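PDB 5MQ6: pyridine nucleotide-disulfide oxidoreductase-like protein from Myceliophthora thermophila, which uses a FAD cofactor and NADPH to insert one oxygen atom beside the carbonyl of ketones, notably bulky polycyclic ones, yielding esters or lactones. Local coordinates for residues A[81-86]-A[92-97]; A[193-198]-A[494-499]; A[218-223]-A[554-559]. One frame throughout, in Å; residues are numbered along the deposited sequence. Where two conformers were deposited one is given.

Overall arrangement
All three contacts reach the mixed sheet beside FAD. Contacts 1 and 3 lie closest, their centres about 9 Å apart: strands 78-84 and 218-221 are parallel neighbours, with a probable hydrogen bond from Leu220 N to Ile82 O of 2.9 Å, and both contacts touch the adenosine part of FAD. Contact 2 sits about 17 Å from contact 1 and 15 Å from contact 3, centre to centre. It meets the other two through apolar packing, Ile82 CG2 lying 3.8 Å from Leu197 CD2 and Trp195 CB 3.6 Å from Val219 CG2, while its Val494 also touches FAD.

Contact 1 (A[81-86]-A[92-97]). With FAD (flavin-adenine dinucleotide), chain B.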
loop_
_atom_site.group_PDB
_atom_site.type_symbol
_atom_site.label_atom_id
_atom_site.label_comp_id
_atom_site.label_asym_id
_atom_site.label_seq_id
_atom_site.Cartn_x
_atom_site.Cartn_y
_atom_site.Cartn_z
ATOM N N PHE A 81 0.679 -8.287 -23.853
ATOM C CA PHE A 81 0.940 -7.834 -22.496
ATOM C C PHE A 81 0.214 -8.759 -21.475
ATOM O O PHE A 81 -0.990 -9.043 -21.592
ATOM C CB PHE A 81 0.394 -6.403 -22.270
ATOM C CG PHE A 81 1.029 -5.384 -23.139
ATOM C CD1 PHE A 81 2.243 -4.818 -22.799
ATOM C CD2 PHE A 81 0.444 -5.011 -24.355
ATOM C CE1 PHE A 81 2.865 -3.911 -23.640
ATOM C CE2 PHE A 81 1.084 -4.093 -25.210
ATOM C CZ PHE A 81 2.322 -3.571 -24.848
ATOM N N ILE A 82 0.953 -9.192 -20.476
ATOM C CA ILE A 82 0.347 -9.672 -19.231
ATOM C C ILE A 82 0.565 -8.643 -18.146
ATOM O O ILE A 82 1.688 -8.212 -17.851
ATOM C CB ILE A 82 0.786 -11.070 -18.813
ATOM C CG1 ILE A 82 0.195 -12.098 -19.830
ATOM C CG2 ILE A 82 0.252 -11.341 -17.371
ATOM C CD1 ILE A 82 0.868 -13.467 -19.732
ATOM N N ILE A 83 -0.554 -8.264 -17.553
ATOM C CA ILE A 83 -0.575 -7.405 -16.368
ATOM C C ILE A 83 -0.889 -8.231 -15.108
ATOM O O ILE A 83 -1.919 -8.887 -15.067
ATOM C CB ILE A 83 -1.641 -6.318 -16.520
ATOM C CG1 ILE A 83 -1.278 -5.427 -17.744
ATOM C CG2 ILE A 83 -1.756 -5.464 -15.227
ATOM C CD1 ILE A 83 -2.374 -4.457 -18.148
ATOM N N LEU A 84 -0.022 -8.160 -14.102
ATOM C CA LEU A 84 -0.273 -8.860 -12.852
ATOM C C LEU A 84 -0.879 -7.847 -11.925
ATOM O O LEU A 84 -0.260 -6.822 -11.596
ATOM C CB LEU A 84 1.015 -9.434 -12.265
ATOM C CG LEU A 84 0.982 -10.433 -11.116
ATOM C CD1 LEU A 84 2.293 -11.189 -10.978
ATOM C CD2 LEU A 84 0.835 -9.704 -9.803
ATOM N N GLY A 85 -2.136 -8.099 -11.582
ATOM C CA GLY A 85 -2.915 -7.215 -10.795
ATOM C C GLY A 85 -4.027 -6.521 -11.573
ATOM O O GLY A 85 -3.756 -5.928 -12.593
ATOM N N ALA A 86 -5.221 -6.545 -11.008
ATOM C CA ALA A 86 -6.406 -6.008 -11.565
ATOM C C ALA A 86 -7.036 -4.977 -10.586
ATOM O O ALA A 86 -8.233 -4.638 -10.665
ATOM C CB ALA A 86 -7.341 -7.148 -11.861
ATOM N N LEU A 92 -5.048 1.035 -14.526
ATOM C CA LEU A 92 -4.343 2.136 -15.150
ATOM C C LEU A 92 -3.394 1.690 -16.231
ATOM O O LEU A 92 -3.308 2.322 -17.307
ATOM C CB LEU A 92 -3.580 2.918 -14.099
ATOM C CG LEU A 92 -4.454 3.954 -13.457
ATOM C CD1 LEU A 92 -3.734 4.484 -12.147
ATOM C CD2 LEU A 92 -4.728 5.108 -14.485
ATOM N N TYR A 93 -2.701 0.614 -16.016
ATOM C CA TYR A 93 -1.809 0.122 -17.103
ATOM C C TYR A 93 -2.660 -0.257 -18.330
ATOM O O TYR A 93 -2.317 0.065 -19.494
ATOM C CB TYR A 93 -1.094 -1.184 -16.702
ATOM C CG TYR A 93 0.254 -1.195 -15.997
ATOM C CD1 TYR A 93 1.340 -0.414 -16.402
ATOM C CD2 TYR A 93 0.470 -2.134 -15.005
ATOM C CE1 TYR A 93 2.557 -0.498 -15.781
ATOM C CE2 TYR A 93 1.706 -2.299 -14.404
ATOM C CZ TYR A 93 2.763 -1.503 -14.810
ATOM O OH TYR A 93 3.932 -1.756 -14.176
ATOM N N ALA A 94 -3.766 -0.956 -18.073
ATOM C CA ALA A 94 -4.601 -1.442 -19.164
ATOM C C ALA A 94 -5.220 -0.291 -19.948
ATOM O O ALA A 94 -5.141 -0.239 -21.220
ATOM C CB ALA A 94 -5.729 -2.330 -18.635
ATOM N N VAL A 95 -5.817 0.637 -19.212
ATOM C CA VAL A 95 -6.352 1.823 -19.845
ATOM C C VAL A 95 -5.259 2.603 -20.640
ATOM O O VAL A 95 -5.480 3.010 -21.784
ATOM C CB VAL A 95 -7.007 2.761 -18.813
ATOM C CG1 VAL A 95 -7.374 4.089 -19.476
ATOM C CG2 VAL A 95 -8.292 2.154 -18.246
ATOM N N ARG A 96 -4.079 2.775 -20.073
ATOM C CA ARG A 96 -3.057 3.527 -20.721
ATOM C C ARG A 96 -2.574 2.818 -21.996
ATOM O O ARG A 96 -2.320 3.464 -23.008
ATOM C CB ARG A 96 -1.852 3.807 -19.795
ATOM C CG ARG A 96 -1.781 5.172 -19.140
ATOM C CD ARG A 96 -2.727 5.367 -18.012
ATOM N NE ARG A 96 -2.807 6.741 -17.555
ATOM C CZ ARG A 96 -2.090 7.306 -16.593
ATOM N NH1 ARG A 96 -1.186 6.664 -15.885
ATOM N NH2 ARG A 96 -2.305 8.559 -16.350
ATOM N N LEU A 97 -2.400 1.505 -21.949
ATOM C CA LEU A 97 -2.034 0.752 -23.135
ATOM C C LEU A 97 -3.095 0.922 -24.252
ATOM O O LEU A 97 -2.772 1.180 -25.436
ATOM C CB LEU A 97 -1.875 -0.670 -22.803
ATOM C CG LEU A 97 -0.675 -1.142 -21.971
ATOM C CD1 LEU A 97 -0.911 -2.617 -21.686
ATOM C CD2 LEU A 97 0.697 -0.969 -22.670
HETATM P PA FAD B . -3.604 -3.716 -5.232
HETATM O O1A FAD B . -2.987 -4.332 -4.020
HETATM O O2A FAD B . -4.860 -2.870 -5.128
HETATM O O5B FAD B . -3.913 -4.894 -6.279
HETATM C C5B FAD B . -2.940 -5.841 -6.566
HETATM C C4B FAD B . -3.620 -7.179 -6.769
HETATM O O4B FAD B . -2.617 -8.078 -7.278
HETATM C C3B FAD B . -4.202 -7.833 -5.518
HETATM O O3B FAD B . -5.477 -8.350 -5.799
HETATM C C2B FAD B . -3.241 -8.949 -5.218
HETATM O O2B FAD B . -3.855 -10.033 -4.563
HETATM C C1B FAD B . -2.757 -9.302 -6.607
HETATM N N9A FAD B . -1.511 -10.029 -6.603
HETATM C C8A FAD B . -0.356 -9.663 -5.976
HETATM N N7A FAD B . 0.544 -10.620 -6.181
HETATM C C5A FAD B . 0.010 -11.616 -6.907
HETATM C C6A FAD B . 0.511 -12.886 -7.462
HETATM N N6A FAD B . 1.720 -13.377 -7.284
HETATM N N1A FAD B . -0.364 -13.519 -8.200
HETATM C C2A FAD B . -1.632 -13.090 -8.401
HETATM N N3A FAD B . -2.182 -11.985 -7.952
HETATM C C4A FAD B . -1.363 -11.223 -7.163
HETATM N N1 FAD B . -3.767 4.120 -0.542
HETATM C C2 FAD B . -4.054 5.443 -0.777
HETATM O O2 FAD B . -3.319 6.125 -1.480
HETATM N N3 FAD B . -5.143 6.010 -0.241
HETATM C C4 FAD B . -5.964 5.287 0.537
HETATM O O4 FAD B . -6.946 5.859 0.991
HETATM C C4X FAD B . -5.749 3.865 0.853
HETATM N N5 FAD B . -6.551 3.097 1.663
HETATM C C5X FAD B . -6.216 1.797 1.859
HETATM C C6 FAD B . -7.047 0.943 2.734
HETATM C C7 FAD B . -6.597 -0.454 2.886
HETATM C C7M FAD B . -7.374 -1.420 3.751
HETATM C C8 FAD B . -5.367 -0.985 2.229
HETATM C C8M FAD B . -4.894 -2.430 2.373
HETATM C C9 FAD B . -4.610 -0.153 1.428
HETATM C C9A FAD B . -4.987 1.205 1.223
HETATM N N10 FAD B . -4.162 2.008 0.417
HETATM C C10 FAD B . -4.547 3.335 0.204
HETATM C "C1'" FAD B . -2.979 1.477 -0.298
HETATM C "C2'" FAD B . -3.550 0.726 -1.572
HETATM O "O2'" FAD B . -3.003 -0.599 -1.615
HETATM C "C3'" FAD B . -3.320 1.474 -2.930
HETATM O "O3'" FAD B . -3.948 2.757 -2.870
HETATM C "C4'" FAD B . -3.936 0.845 -4.203
HETATM O "O4'" FAD B . -5.313 0.285 -4.036
HETATM C "C5'" FAD B . -2.978 -0.219 -4.777
HETATM O "O5'" FAD B . -3.395 -0.472 -6.155
HETATM P P FAD B . -2.523 -1.636 -6.869
HETATM O O1P FAD B . -3.407 -2.091 -8.088
HETATM O O2P FAD B . -1.101 -1.076 -7.014
HETATM O O3P FAD B . -2.367 -2.828 -5.745
#
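Phe81 and Leu97 carry the aromatic part of this contact. Both methyl branches of Leu97 are applied to one face of the phenyl ring: CD2 stands 3.9 Å from the ring centroid, 17° off the normal, in a CH-pi contact, while CD1 covers the inner end of the ring at 3.7 Å from Phe81 CG. With its CG anti to the carbonyl carbon (chi1 -62°), Phe81 sends the ring toward the helix and Leu97.

The aliphatic part belongs to Ile83, whose extended CG1 branch sends CD1 onto the helix, 3.8 Å from Tyr93 CB and 4.0 Å from Ala94 CB. Its other branch, CG2, approaches Tyr93 CD2 obliquely. Strand and helix run nearly antiparallel at 154°, as expected for the first half of a beta-alpha-beta unit of Rossmann type.

Ligand contacts come from the end of the strand: Leu84 CD2 lies 3.6 Å from FAD C5A, and Gly85, first glycine of what fits a Rossmann-type GxGxxG motif, puts its CA near the ribose oxygen O4B.

Tyr93 OH bonds to Leu221 O on the neighbouring strand, taking the tyrosine's polar end away from the contact. The side-chain parts that meet are apolar, and their packing joins the strand to the helix following the glycine-containing turn at FAD.

Contact 2 (A[193-198]-A[494-499]); sequences RLWSLE and VDIYGR
Trp195 meets the 494-499 segment through the six-membered part of its indole. With chi1 at -73° CG sits beside the backbone N, and a chi2 of 100° turns the indole plane roughly perpendicular to the plane of CA, CB and CG; together these carry CZ3 and CH2 across to a segment whose nearest CA, that of Gly498, is 8.5 Å from Trp195 CA. CZ3 comes within 3.3 Å of Tyr497 O, a close C-H approach to a carbonyl, and 4.3 Å from Ile496 CG2. Trp195 CH2 lies 4.3 Å from Gly498 CA, approached obliquely.

Strand 181-189 explains the spacing, since it pairs antiparallel with 194-201 and parallel with 495-497 in the mixed sheet of the FAD-binding region. The hairpin joining 181-189 to 194-201 carries a G1 beta bulge at Arg193 and Leu194, Arg193 taking the positive phi (57°).

In the pyrrole ring of Trp195, NE1 bonds to Pro525 O. The indole also forms an edge-to-face stack with Trp188. At the hairpin end Arg193 NE and Arg499 NH2 are 5.3 Å apart, and the charge of Arg499 is answered by salt bridges to Asp190 and Glu570.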
loop_
_atom_site.group_PDB
_atom_site.type_symbol
_atom_site.label_atom_id
_atom_site.label_comp_id
_atom_site.label_asym_id
_atom_site.label_seq_id
_atom_site.Cartn_x
_atom_site.Cartn_y
_atom_site.Cartn_z
ATOM N N ARG A 193 12.089 -15.671 -26.973
ATOM C CA ARG A 193 11.981 -14.271 -26.604
ATOM C C ARG A 193 10.584 -13.923 -26.049
ATOM O O ARG A 193 9.917 -13.044 -26.558
ATOM C CB ARG A 193 12.212 -13.405 -27.833
ATOM C CG ARG A 193 13.473 -13.803 -28.564
ATOM C CD ARG A 193 14.582 -12.954 -28.104
ATOM N NE ARG A 193 15.559 -12.599 -29.104
ATOM C CZ ARG A 193 15.300 -11.955 -30.231
ATOM N NH1 ARG A 193 14.068 -11.689 -30.624
ATOM N NH2 ARG A 193 16.296 -11.629 -31.030
ATOM N N LEU A 194 10.136 -14.711 -25.084
ATOM C CA LEU A 194 8.854 -14.498 -24.444
ATOM C C LEU A 194 9.036 -14.780 -22.978
ATOM O O LEU A 194 9.901 -15.574 -22.597
ATOM C CB LEU A 194 7.809 -15.448 -24.999
ATOM C CG LEU A 194 7.258 -15.162 -26.393
ATOM C CD1 LEU A 194 6.496 -16.359 -26.985
ATOM C CD2 LEU A 194 6.361 -13.939 -26.465
ATOM N N TRP A 195 8.244 -14.090 -22.163
ATOM C CA TRP A 195 8.076 -14.433 -20.777
ATOM C C TRP A 195 7.037 -15.590 -20.668
ATOM O O TRP A 195 6.050 -15.578 -21.397
ATOM C CB TRP A 195 7.524 -13.213 -20.014
ATOM C CG TRP A 195 8.539 -12.184 -19.833
ATOM C CD1 TRP A 195 8.690 -11.033 -20.588
ATOM C CD2 TRP A 195 9.571 -12.191 -18.888
ATOM N NE1 TRP A 195 9.792 -10.305 -20.141
ATOM C CE2 TRP A 195 10.332 -10.971 -19.073
ATOM C CE3 TRP A 195 9.911 -13.053 -17.835
ATOM C CZ2 TRP A 195 11.447 -10.641 -18.279
ATOM C CZ3 TRP A 195 11.040 -12.709 -17.031
ATOM C CH2 TRP A 195 11.769 -11.521 -17.267
ATOM N N SER A 196 7.295 -16.561 -19.781
ATOM C CA SER A 196 6.343 -17.574 -19.379
ATOM C C SER A 196 5.985 -17.366 -17.899
ATOM O O SER A 196 6.872 -17.255 -17.049
ATOM C CB SER A 196 6.998 -18.920 -19.468
ATOM O OG SER A 196 7.174 -19.295 -20.821
ATOM N N LEU A 197 4.697 -17.352 -17.623
ATOM C CA LEU A 197 4.213 -17.315 -16.283
ATOM C C LEU A 197 3.637 -18.670 -15.890
ATOM O O LEU A 197 2.858 -19.219 -16.659
ATOM C CB LEU A 197 3.135 -16.267 -16.175
ATOM C CG LEU A 197 3.554 -14.780 -16.127
ATOM C CD1 LEU A 197 4.089 -14.308 -17.458
ATOM C CD2 LEU A 197 2.385 -13.933 -15.644
ATOM N N GLU A 198 4.000 -19.146 -14.698
ATOM C CA GLU A 198 3.349 -20.276 -14.075
ATOM C C GLU A 198 2.326 -19.793 -13.123
ATOM O O GLU A 198 2.679 -19.125 -12.149
ATOM C CB GLU A 198 4.284 -21.088 -13.230
ATOM C CG GLU A 198 5.313 -21.786 -14.006
ATOM C CD GLU A 198 6.353 -22.461 -13.117
ATOM O OE1 GLU A 198 6.218 -22.493 -11.816
ATOM O OE2 GLU A 198 7.308 -22.973 -13.762
ATOM N N VAL A 494 6.582 -13.946 -6.259
ATOM C CA VAL A 494 6.930 -14.777 -7.450
ATOM C C VAL A 494 8.411 -14.955 -7.501
ATOM O O VAL A 494 9.145 -14.145 -7.018
ATOM C CB VAL A 494 6.460 -14.080 -8.758
ATOM C CG1 VAL A 494 4.929 -13.952 -8.774
ATOM C CG2 VAL A 494 7.021 -12.640 -8.873
ATOM N N ASP A 495 8.881 -15.997 -8.128
ATOM C CA ASP A 495 10.267 -16.036 -8.539
ATOM C C ASP A 495 10.315 -15.484 -9.961
ATOM O O ASP A 495 9.509 -15.883 -10.825
ATOM C CB ASP A 495 10.757 -17.456 -8.535
ATOM C CG ASP A 495 10.790 -18.065 -7.132
ATOM O OD1 ASP A 495 11.054 -17.321 -6.147
ATOM O OD2 ASP A 495 10.547 -19.284 -7.030
ATOM N N ILE A 496 11.306 -14.631 -10.213
ATOM C CA ILE A 496 11.477 -13.992 -11.519
ATOM C C ILE A 496 12.835 -14.359 -12.063
ATOM O O ILE A 496 13.844 -14.049 -11.409
ATOM C CB ILE A 496 11.321 -12.453 -11.455
ATOM C CG1 ILE A 496 9.936 -12.127 -10.920
ATOM C CG2 ILE A 496 11.433 -11.814 -12.864
ATOM C CD1 ILE A 496 9.514 -10.692 -10.844
ATOM N N TYR A 497 12.861 -15.015 -13.247
ATOM C CA TYR A 497 14.138 -15.459 -13.843
ATOM C C TYR A 497 14.242 -14.791 -15.193
ATOM O O TYR A 497 13.330 -14.875 -15.966
ATOM C CB TYR A 497 14.217 -16.966 -14.012
ATOM C CG TYR A 497 14.046 -17.673 -12.689
ATOM C CD1 TYR A 497 15.099 -17.753 -11.749
ATOM C CD2 TYR A 497 12.809 -18.220 -12.341
ATOM C CE1 TYR A 497 14.930 -18.418 -10.543
ATOM C CE2 TYR A 497 12.615 -18.878 -11.111
ATOM C CZ TYR A 497 13.682 -18.975 -10.225
ATOM O OH TYR A 497 13.425 -19.618 -9.044
ATOM N N GLY A 498 15.352 -14.136 -15.471
ATOM C CA GLY A 498 15.542 -13.473 -16.730
ATOM C C GLY A 498 16.584 -14.141 -17.634
ATOM O O GLY A 498 16.697 -15.369 -17.672
ATOM N N ARG A 499 17.351 -13.306 -18.350
ATOM C CA ARG A 499 18.416 -13.796 -19.223
ATOM C C ARG A 499 19.378 -14.730 -18.466
ATOM O O ARG A 499 19.800 -14.453 -17.349
ATOM C CB ARG A 499 19.219 -12.660 -19.890
ATOM C CG ARG A 499 18.423 -11.818 -20.858
ATOM C CD ARG A 499 19.344 -10.819 -21.586
ATOM N NE ARG A 499 18.614 -10.279 -22.706
ATOM C CZ ARG A 499 18.295 -10.941 -23.846
ATOM N NH1 ARG A 499 18.642 -12.224 -24.038
ATOM N NH2 ARG A 499 17.595 -10.317 -24.804
#

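Contact 3 (A[218-223]-A[554-559]); sequences YVLLAS and QVIKTA. With FAD (flavin-adenine dinucleotide), chain B.
Gln554 O, in the same helical turn as Ile556, whose side chain meets Tyr218 and Leu220, is gripped twice by Thr558. Thr558 N and Thr558 OG1 each lie 2.9 Å from Gln554 O, the two donors coming from opposite faces of the carbonyl plane; the hydroxyl stands 28° out of that plane.

Across the contact, Ile556 does the work for the helix with three of its carbons. CG1 lies 3.9 Å from Tyr218 CE1, approaching the ring obliquely, and CG2 settles near the phenol end, 3.9 Å from Tyr218 CZ. With CG1 beside the backbone N (chi1 -71°), the chain extends to place CD1 3.9 Å from Leu220 CD1. The side chains of Tyr218 and Ile556 run alongside each other, pointing opposite ways. Beyond them, Tyr218 OH bonds to Glu560 OE2, and its ring meets that of Phe81 at about 15° between planes.

Just past the end of the strand, Ser223 O comes 3.2 Å from FAD C8A on the adenine, and Ala222 O lies near C5B. A late helix, 541-562, thus packs on the parallel strand beside 78-84, an alpha/beta layering typical of the Rossmann-type FAD-binding fold.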
loop_
_atom_site.group_PDB
_atom_site.type_symbol
_atom_site.label_atom_id
_atom_site.label_comp_id
_atom_site.label_asym_id
_atom_site.label_seq_id
_atom_site.Cartn_x
_atom_site.Cartn_y
_atom_site.Cartn_z
ATOM N N TYR A 218 5.563 -8.833 -23.087
ATOM C CA TYR A 218 5.825 -7.964 -21.988
ATOM C C TYR A 218 5.076 -8.400 -20.734
ATOM O O TYR A 218 3.855 -8.820 -20.836
ATOM C CB TYR A 218 5.275 -6.601 -22.357
ATOM C CG TYR A 218 6.015 -5.781 -23.360
ATOM C CD1 TYR A 218 7.094 -4.952 -22.995
ATOM C CD2 TYR A 218 5.606 -5.743 -24.702
ATOM C CE1 TYR A 218 7.717 -4.101 -23.907
ATOM C CE2 TYR A 218 6.246 -4.916 -25.598
ATOM C CZ TYR A 218 7.262 -4.103 -25.216
ATOM O OH TYR A 218 7.828 -3.331 -26.227
ATOM N N VAL A 219 5.731 -8.233 -19.590
ATOM C CA VAL A 219 5.044 -8.430 -18.312
ATOM C C VAL A 219 5.103 -7.138 -17.531
ATOM O O VAL A 219 6.124 -6.614 -17.316
ATOM C CB VAL A 219 5.646 -9.572 -17.486
ATOM C CG1 VAL A 219 5.064 -9.649 -16.047
ATOM C CG2 VAL A 219 5.501 -10.896 -18.217
ATOM N N LEU A 220 3.959 -6.640 -17.120
ATOM C CA LEU A 220 3.835 -5.405 -16.338
ATOM C C LEU A 220 3.318 -5.776 -14.909
ATOM O O LEU A 220 2.182 -6.232 -14.755
ATOM C CB LEU A 220 2.809 -4.571 -17.049
ATOM C CG LEU A 220 3.150 -3.853 -18.338
ATOM C CD1 LEU A 220 4.431 -4.066 -18.987
ATOM C CD2 LEU A 220 1.996 -3.410 -19.152
ATOM N N LEU A 221 4.105 -5.550 -13.882
ATOM C CA LEU A 221 3.650 -5.881 -12.529
ATOM C C LEU A 221 2.956 -4.678 -11.895
ATOM O O LEU A 221 3.537 -3.603 -11.782
ATOM C CB LEU A 221 4.796 -6.301 -11.664
ATOM C CG LEU A 221 5.640 -7.435 -12.177
ATOM C CD1 LEU A 221 6.723 -7.632 -11.149
ATOM C CD2 LEU A 221 4.992 -8.759 -12.515
ATOM N N ALA A 222 1.704 -4.857 -11.488
ATOM C CA ALA A 222 1.006 -3.890 -10.613
ATOM C C ALA A 222 0.476 -4.716 -9.412
ATOM O O ALA A 222 -0.711 -4.809 -9.104
ATOM C CB ALA A 222 -0.116 -3.217 -11.398
ATOM N N SER A 223 1.421 -5.317 -8.727
ATOM C CA SER A 223 1.159 -6.403 -7.751
ATOM C C SER A 223 0.858 -5.822 -6.403
ATOM O O SER A 223 0.595 -6.605 -5.446
ATOM C CB SER A 223 2.391 -7.293 -7.641
ATOM O OG SER A 223 3.501 -6.584 -7.090
ATOM N N GLN A 554 4.470 4.946 -21.748
ATOM C CA GLN A 554 5.094 5.831 -22.707
ATOM C C GLN A 554 6.488 5.347 -23.211
ATOM O O GLN A 554 6.808 5.514 -24.386
ATOM C CB GLN A 554 5.147 7.269 -22.180
ATOM C CG GLN A 554 3.767 7.867 -22.067
ATOM C CD GLN A 554 3.070 7.999 -23.425
ATOM O OE1 GLN A 554 3.679 8.450 -24.378
ATOM N NE2 GLN A 554 1.850 7.593 -23.516
ATOM N N VAL A 555 7.297 4.740 -22.331
ATOM C CA VAL A 555 8.563 4.162 -22.737
ATOM C C VAL A 555 8.334 3.025 -23.730
ATOM O O VAL A 555 9.047 2.877 -24.768
ATOM C CB VAL A 555 9.303 3.652 -21.506
ATOM C CG1 VAL A 555 10.414 2.661 -21.862
ATOM C CG2 VAL A 555 9.876 4.851 -20.738
ATOM N N ILE A 556 7.353 2.175 -23.382
ATOM C CA ILE A 556 7.007 1.087 -24.284
ATOM C C ILE A 556 6.484 1.620 -25.658
ATOM O O ILE A 556 6.821 1.082 -26.749
ATOM C CB ILE A 556 5.930 0.158 -23.625
ATOM C CG1 ILE A 556 6.615 -0.642 -22.478
ATOM C CG2 ILE A 556 5.289 -0.775 -24.680
ATOM C CD1 ILE A 556 5.569 -1.328 -21.573
ATOM N N LYS A 557 5.605 2.620 -25.599
ATOM C CA LYS A 557 5.116 3.287 -26.823
ATOM C C LYS A 557 6.248 3.790 -27.724
ATOM O O LYS A 557 6.273 3.517 -28.970
ATOM C CB LYS A 557 4.123 4.374 -26.476
ATOM C CG LYS A 557 3.453 4.970 -27.696
ATOM C CD LYS A 557 2.652 6.166 -27.213
ATOM C CE LYS A 557 1.678 6.624 -28.248
ATOM N NZ LYS A 557 2.452 6.935 -29.457
ATOM N N THR A 558 7.205 4.442 -27.096
ATOM C CA THR A 558 8.372 4.926 -27.777
ATOM C C THR A 558 9.144 3.815 -28.441
ATOM O O THR A 558 9.489 3.909 -29.584
ATOM C CB THR A 558 9.303 5.703 -26.845
ATOM O OG1 THR A 558 8.559 6.769 -26.281
ATOM C CG2 THR A 558 10.487 6.326 -27.561
ATOM N N ALA A 559 9.450 2.793 -27.693
ATOM C CA ALA A 559 10.238 1.670 -28.176
ATOM C C ALA A 559 9.497 0.990 -29.305
ATOM O O ALA A 559 10.106 0.751 -30.374
ATOM C CB ALA A 559 10.552 0.678 -27.016
HETATM P PA FAD B . -3.604 -3.716 -5.232
HETATM O O1A FAD B . -2.987 -4.332 -4.020
HETATM O O2A FAD B . -4.860 -2.870 -5.128
HETATM O O5B FAD B . -3.913 -4.894 -6.279
HETATM C C5B FAD B . -2.940 -5.841 -6.566
HETATM C C4B FAD B . -3.620 -7.179 -6.769
HETATM O O4B FAD B . -2.617 -8.078 -7.278
HETATM C C3B FAD B . -4.202 -7.833 -5.518
HETATM O O3B FAD B . -5.477 -8.350 -5.799
HETATM C C2B FAD B . -3.241 -8.949 -5.218
HETATM O O2B FAD B . -3.855 -10.033 -4.563
HETATM C C1B FAD B . -2.757 -9.302 -6.607
HETATM N N9A FAD B . -1.511 -10.029 -6.603
HETATM C C8A FAD B . -0.356 -9.663 -5.976
HETATM N N7A FAD B . 0.544 -10.620 -6.181
HETATM C C5A FAD B . 0.010 -11.616 -6.907
HETATM C C6A FAD B . 0.511 -12.886 -7.462
HETATM N N6A FAD B . 1.720 -13.377 -7.284
HETATM N N1A FAD B . -0.364 -13.519 -8.200
HETATM C C2A FAD B . -1.632 -13.090 -8.401
HETATM N N3A FAD B . -2.182 -11.985 -7.952
HETATM C C4A FAD B . -1.363 -11.223 -7.163
HETATM N N1 FAD B . -3.767 4.120 -0.542
HETATM C C2 FAD B . -4.054 5.443 -0.777
HETATM O O2 FAD B . -3.319 6.125 -1.480
HETATM N N3 FAD B . -5.143 6.010 -0.241
HETATM C C4 FAD B . -5.964 5.287 0.537
HETATM O O4 FAD B . -6.946 5.859 0.991
HETATM C C4X FAD B . -5.749 3.865 0.853
HETATM N N5 FAD B . -6.551 3.097 1.663
HETATM C C5X FAD B . -6.216 1.797 1.859
HETATM C C6 FAD B . -7.047 0.943 2.734
HETATM C C7 FAD B . -6.597 -0.454 2.886
HETATM C C7M FAD B . -7.374 -1.420 3.751
HETATM C C8 FAD B . -5.367 -0.985 2.229
HETATM C C8M FAD B . -4.894 -2.430 2.373
HETATM C C9 FAD B . -4.610 -0.153 1.428
HETATM C C9A FAD B . -4.987 1.205 1.223
HETATM N N10 FAD B . -4.162 2.008 0.417
HETATM C C10 FAD B . -4.547 3.335 0.204
HETATM C "C1'" FAD B . -2.979 1.477 -0.298
HETATM C "C2'" FAD B . -3.550 0.726 -1.572
HETATM O "O2'" FAD B . -3.003 -0.599 -1.615
HETATM C "C3'" FAD B . -3.320 1.474 -2.930
HETATM O "O3'" FAD B . -3.948 2.757 -2.870
HETATM C "C4'" FAD B . -3.936 0.845 -4.203
HETATM O "O4'" FAD B . -5.313 0.285 -4.036
HETATM C "C5'" FAD B . -2.978 -0.219 -4.777
HETATM O "O5'" FAD B . -3.395 -0.472 -6.155
HETATM P P FAD B . -2.523 -1.636 -6.869
HETATM O O1P FAD B . -3.407 -2.091 -8.088
HETATM O O2P FAD B . -1.101 -1.076 -7.014
HETATM O O3P FAD B . -2.367 -2.828 -5.745
#